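Local coordinates for protein Lon211 (Mycobacterium tuberculosis, PDB 6VBK) that forms the N-terminal domain of a mycobacterial Lon protease, an ATP-dependent enzyme, and probably takes part in recognising and binding protein substrates, at residues T13-P18 and A118-G123; P64-V69 and G83-E88. All blocks are in the same frame, centred on the assembly; numbering follows the deposited sequence.

Contact 1. Residues T13-P18 and A118-G123; sequences TLPVLP and ALWVEG
Three backbone hydrogen bonds tie Leu14 and Val16 to Val121 and Leu119 and establish an antiparallel pairing of residues 13-18 with 118-123. Leu14 and Val121 form the hydrogen-bonded pair: Leu14 N reaches Val121 O at 3.2 Å and Val121 N returns to Leu14 O at 3.3 Å. Beyond Pro15, which has no N-H to give, Val16 N donates to Leu119 O at 2.8 Å, nearly straight at the hydrogen (164°). A water then continues the ladder where the strands part, donating to Val16 O and accepting from Leu119 N, each at 2.8 Å. In the non-hydrogen-bonded pairs, Thr13 with Glu122 and Pro15 with Trp120, the CA atoms come close to each other.

Aromatic packing dominates the face bearing Thr13, Pro15 and Trp120. With CG anti to its carbonyl carbon (chi1 -68°), Trp120 lays its indole along the proline; Pro15 CD sits 3.9 Å from the centroid of the six-membered ring and 29° off its normal, a CH-pi contact. Thr13 CG2 approaches Trp120 CE3 obliquely at 3.5 Å. Aliphatic packing joins the valines: Val16 CG2 meets both methyls of Val121, CG2 nearest at 3.6 Å.

Trp120 NE1 is satisfied by Pro115 O, while the indole also packs on Ala50 of helix 38-50. Leu14 and Val121 both lean on Leu67 of strand 65-70, and strand 96-112 pairs with the far edge of strand 120-125.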
# COMPACT_ATOMS: atom_id res chain seq x y z
N THR B 13 3.49 -6.85 -5.74
CA THR B 13 4.11 -8.16 -5.58
C THR B 13 4.72 -8.55 -6.92
O THR B 13 4.00 -8.69 -7.92
CB THR B 13 3.09 -9.20 -5.12
OG1 THR B 13 2.61 -8.84 -3.81
CG2 THR B 13 3.73 -10.58 -5.05
N LEU B 14 6.04 -8.72 -6.94
CA LEU B 14 6.78 -8.94 -8.18
C LEU B 14 7.81 -10.04 -7.99
O LEU B 14 8.33 -10.22 -6.88
CB LEU B 14 7.49 -7.66 -8.64
CG LEU B 14 6.60 -6.44 -8.92
CD1 LEU B 14 7.45 -5.19 -9.05
CD2 LEU B 14 5.77 -6.66 -10.17
N PRO B 15 8.12 -10.79 -9.05
CA PRO B 15 9.22 -11.76 -8.96
C PRO B 15 10.56 -11.05 -9.08
O PRO B 15 10.73 -10.11 -9.86
CB PRO B 15 8.97 -12.68 -10.15
CG PRO B 15 8.29 -11.81 -11.15
CD PRO B 15 7.46 -10.82 -10.36
N VAL B 16 11.53 -11.52 -8.29
CA VAL B 16 12.84 -10.89 -8.25
C VAL B 16 13.70 -11.44 -9.37
O VAL B 16 13.95 -12.65 -9.45
CB VAL B 16 13.52 -11.12 -6.88
CG1 VAL B 16 14.96 -10.63 -6.92
CG2 VAL B 16 12.74 -10.40 -5.79
N LEU B 17 14.15 -10.54 -10.25
CA LEU B 17 15.08 -10.92 -11.34
C LEU B 17 16.45 -10.38 -10.92
O LEU B 17 16.68 -9.18 -11.09
CB LEU B 17 14.61 -10.33 -12.67
CG LEU B 17 15.17 -11.02 -13.91
CD1 LEU B 17 14.31 -10.73 -15.13
CD2 LEU B 17 16.61 -10.60 -14.16
N PRO B 18 17.33 -11.20 -10.31
CA PRO B 18 18.63 -10.73 -9.83
C PRO B 18 19.61 -10.38 -10.96
O PRO B 18 19.67 -11.09 -11.93
CB PRO B 18 19.16 -11.93 -9.04
CG PRO B 18 18.51 -13.12 -9.70
CD PRO B 18 17.13 -12.63 -10.07
N ALA B 118 10.23 -18.62 -9.03
CA ALA B 118 10.97 -17.41 -8.72
C ALA B 118 10.68 -16.95 -7.29
O ALA B 118 9.69 -17.34 -6.67
CB ALA B 118 10.62 -16.30 -9.70
N LEU B 119 11.58 -16.11 -6.78
CA LEU B 119 11.40 -15.51 -5.47
C LEU B 119 10.52 -14.27 -5.58
O LEU B 119 10.76 -13.40 -6.43
CB LEU B 119 12.75 -15.14 -4.86
CG LEU B 119 12.74 -14.27 -3.61
CD1 LEU B 119 11.97 -14.94 -2.48
CD2 LEU B 119 14.17 -13.95 -3.17
N TRP B 120 9.49 -14.19 -4.74
CA TRP B 120 8.55 -13.09 -4.75
C TRP B 120 8.75 -12.22 -3.52
O TRP B 120 8.96 -12.72 -2.42
CB TRP B 120 7.11 -13.61 -4.79
CG TRP B 120 6.75 -14.28 -6.08
CD1 TRP B 120 7.03 -15.56 -6.44
CD2 TRP B 120 6.03 -13.70 -7.18
NE1 TRP B 120 6.53 -15.82 -7.70
CE2 TRP B 120 5.92 -14.69 -8.17
CE3 TRP B 120 5.47 -12.44 -7.42
CZ2 TRP B 120 5.27 -14.46 -9.39
CZ3 TRP B 120 4.83 -12.22 -8.62
CH2 TRP B 120 4.74 -13.22 -9.59
N VAL B 121 8.68 -10.90 -3.72
CA VAL B 121 8.77 -9.93 -2.64
C VAL B 121 7.68 -8.88 -2.83
O VAL B 121 7.18 -8.66 -3.93
CB VAL B 121 10.16 -9.24 -2.57
CG1 VAL B 121 11.26 -10.27 -2.37
CG2 VAL B 121 10.40 -8.41 -3.82
N GLU B 122 7.31 -8.25 -1.72
CA GLU B 122 6.40 -7.11 -1.77
C GLU B 122 7.20 -5.82 -1.91
O GLU B 122 8.31 -5.69 -1.38
CB GLU B 122 5.53 -7.05 -0.51
CG GLU B 122 4.52 -8.18 -0.40
CD GLU B 122 3.65 -8.07 0.83
OE1 GLU B 122 3.92 -7.18 1.67
OE2 GLU B 122 2.71 -8.88 0.97
N GLY B 123 6.64 -4.87 -2.65
CA GLY B 123 7.33 -3.63 -2.91
C GLY B 123 6.36 -2.48 -3.09
O GLY B 123 5.17 -2.67 -3.34
O HOH W 1 13.88 -15.16 -8.15

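Contact 2. Residues P64-V69 and G83-E88; sequences PRVLLV and GVIEQE
Gly83 N donates to Val66 O at 2.8 Å, the shortest polar bond between residues 64-69 and 83-88, and the angle at its hydrogen is 168°. The reciprocal bond, from Val66 N to Gly83 O, measures 2.9 Å and completes the hydrogen-bonded pair of this antiparallel hairpin. Gly83 O has a further neighbour in Arg65 CA, whose C-H points at it over 3.3 Å. One residue further along, Arg65 and Val84 make the non-hydrogen-bonded pair. Next to it Pro64 O accepts from Ile85 N at 2.9 Å. In all three bonds the donor is tilted some 20° from the carbonyl plane.

The apolar contacts gather at the Pro64 end. There the proline ring and the Ile85 side chain cross at about a right angle, Pro64 CB lying 3.8 Å from Ile85 CG1. Because CG1 of Ile85 stands anti to its carbonyl carbon (chi1 -58°), this branch passes beside both the ring and Pro64 O, and carries CD1 on toward Val66 CG2, a looser contact. At the other end, Leu68 CD1 comes to 4.0 Å from Gly83 CA, occupying the side of the glycine where a side chain would otherwise project. Pro64 and Val66 also rest on Ala47 of helix 38-50.

With no side chain at Gly83, Leu68 CD1 can pack against its CA, while Val66 CG2 lies near its carbonyl oxygen. The backbone N-H and C=O groups of the three cross-strand bonds satisfy one another within this buried hairpin, with hydrocarbon packed beside them. Glu88 adds a charged link to helix 38-50 through a salt bridge to Arg48, and Glu86 bridges to Arg101 of strand 96-112.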
# COMPACT_ATOMS: atom_id res chain seq x y z
N PRO B 64 4.99 -9.03 -19.22
CA PRO B 64 5.45 -9.48 -17.90
C PRO B 64 6.13 -8.37 -17.13
O PRO B 64 6.84 -7.53 -17.70
CB PRO B 64 6.42 -10.62 -18.24
CG PRO B 64 6.01 -11.07 -19.61
CD PRO B 64 5.55 -9.83 -20.31
N ARG B 65 5.92 -8.36 -15.81
CA ARG B 65 6.51 -7.37 -14.92
C ARG B 65 7.44 -8.07 -13.94
O ARG B 65 7.02 -9.00 -13.24
CB ARG B 65 5.42 -6.59 -14.17
CG ARG B 65 4.58 -5.69 -15.06
CD ARG B 65 3.24 -5.38 -14.43
NE ARG B 65 3.37 -4.78 -13.10
CZ ARG B 65 3.38 -3.47 -12.87
NH1 ARG B 65 3.25 -2.62 -13.88
NH2 ARG B 65 3.50 -3.02 -11.63
N VAL B 66 8.69 -7.61 -13.87
CA VAL B 66 9.68 -8.18 -12.98
C VAL B 66 10.29 -7.07 -12.14
O VAL B 66 10.15 -5.88 -12.44
CB VAL B 66 10.80 -8.94 -13.74
CG1 VAL B 66 10.21 -10.10 -14.52
CG2 VAL B 66 11.55 -7.99 -14.66
N LEU B 67 10.97 -7.46 -11.07
CA LEU B 67 11.69 -6.53 -10.21
C LEU B 67 13.18 -6.77 -10.40
O LEU B 67 13.73 -7.78 -9.94
CB LEU B 67 11.29 -6.71 -8.74
CG LEU B 67 11.83 -5.64 -7.80
CD1 LEU B 67 11.42 -4.25 -8.26
CD2 LEU B 67 11.36 -5.89 -6.37
N LEU B 68 13.84 -5.84 -11.10
CA LEU B 68 15.27 -5.94 -11.38
C LEU B 68 16.04 -5.45 -10.16
O LEU B 68 16.08 -4.25 -9.88
CB LEU B 68 15.61 -5.12 -12.62
CG LEU B 68 14.74 -5.41 -13.84
CD1 LEU B 68 14.85 -4.29 -14.85
CD2 LEU B 68 15.11 -6.74 -14.48
N VAL B 69 16.65 -6.38 -9.43
CA VAL B 69 17.31 -6.09 -8.16
C VAL B 69 18.80 -6.39 -8.31
O VAL B 69 19.17 -7.51 -8.65
CB VAL B 69 16.72 -6.91 -7.00
CG1 VAL B 69 17.30 -6.44 -5.68
CG2 VAL B 69 15.20 -6.80 -7.00
N GLY B 83 10.51 -3.56 -13.89
CA GLY B 83 10.88 -3.82 -15.28
C GLY B 83 9.73 -4.43 -16.05
O GLY B 83 9.01 -5.29 -15.54
N VAL B 84 9.57 -3.97 -17.29
CA VAL B 84 8.56 -4.50 -18.21
C VAL B 84 9.29 -5.27 -19.30
O VAL B 84 10.11 -4.70 -20.03
CB VAL B 84 7.69 -3.39 -18.80
CG1 VAL B 84 6.84 -3.94 -19.94
CG2 VAL B 84 6.81 -2.78 -17.72
N ILE B 85 9.00 -6.57 -19.40
CA ILE B 85 9.58 -7.39 -20.46
C ILE B 85 8.96 -6.97 -21.78
O ILE B 85 7.82 -7.33 -22.09
CB ILE B 85 9.36 -8.89 -20.19
CG1 ILE B 85 9.97 -9.29 -18.84
CG2 ILE B 85 9.95 -9.73 -21.31
CD1 ILE B 85 11.47 -9.14 -18.78
N GLU B 86 9.70 -6.18 -22.56
CA GLU B 86 9.14 -5.62 -23.79
C GLU B 86 9.17 -6.63 -24.93
O GLU B 86 8.22 -6.71 -25.72
CB GLU B 86 9.91 -4.36 -24.18
CG GLU B 86 9.86 -3.24 -23.15
CD GLU B 86 8.55 -2.47 -23.17
OE1 GLU B 86 7.69 -2.77 -24.02
OE2 GLU B 86 8.40 -1.54 -22.35
N GLN B 87 10.25 -7.40 -25.05
CA GLN B 87 10.41 -8.34 -26.14
C GLN B 87 11.08 -9.61 -25.63
O GLN B 87 11.82 -9.59 -24.65
CB GLN B 87 11.25 -7.75 -27.28
CG GLN B 87 10.57 -6.61 -28.02
CD GLN B 87 11.44 -6.05 -29.13
OE1 GLN B 87 12.65 -6.24 -29.14
NE2 GLN B 87 10.81 -5.37 -30.08
N GLU B 88 10.80 -10.72 -26.32
CA GLU B 88 11.47 -11.99 -26.07
C GLU B 88 11.83 -12.63 -27.40
O GLU B 88 11.02 -12.64 -28.33
CB GLU B 88 10.59 -12.94 -25.24
CG GLU B 88 10.31 -12.47 -23.82
CD GLU B 88 9.68 -13.55 -22.97
OE1 GLU B 88 10.33 -14.60 -22.77
OE2 GLU B 88 8.54 -13.36 -22.51

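In the fold
Strands 9-19 and 65-70 run parallel as neighbours in one mixed sheet, and contacts 1 and 2 flank this pairing, with centres about 11 Å apart. Their shared seam is evidenced by two probable hydrogen bonds, Leu17 N to Leu67 O at 2.8 Å and Leu67 N to Pro15 O at 2.9 Å. Packing crosses it too, with Val121 CG2 lying 3.7 Å from Leu67 CD2. In sequence the local hairpin of contact 2 is nested within the roughly 100-residue loop that contact 1 closes. Both belong to the Lon substrate-binding domain family, where they join strands of its mixed sheet, and helix 38-50 packs against side chains of both.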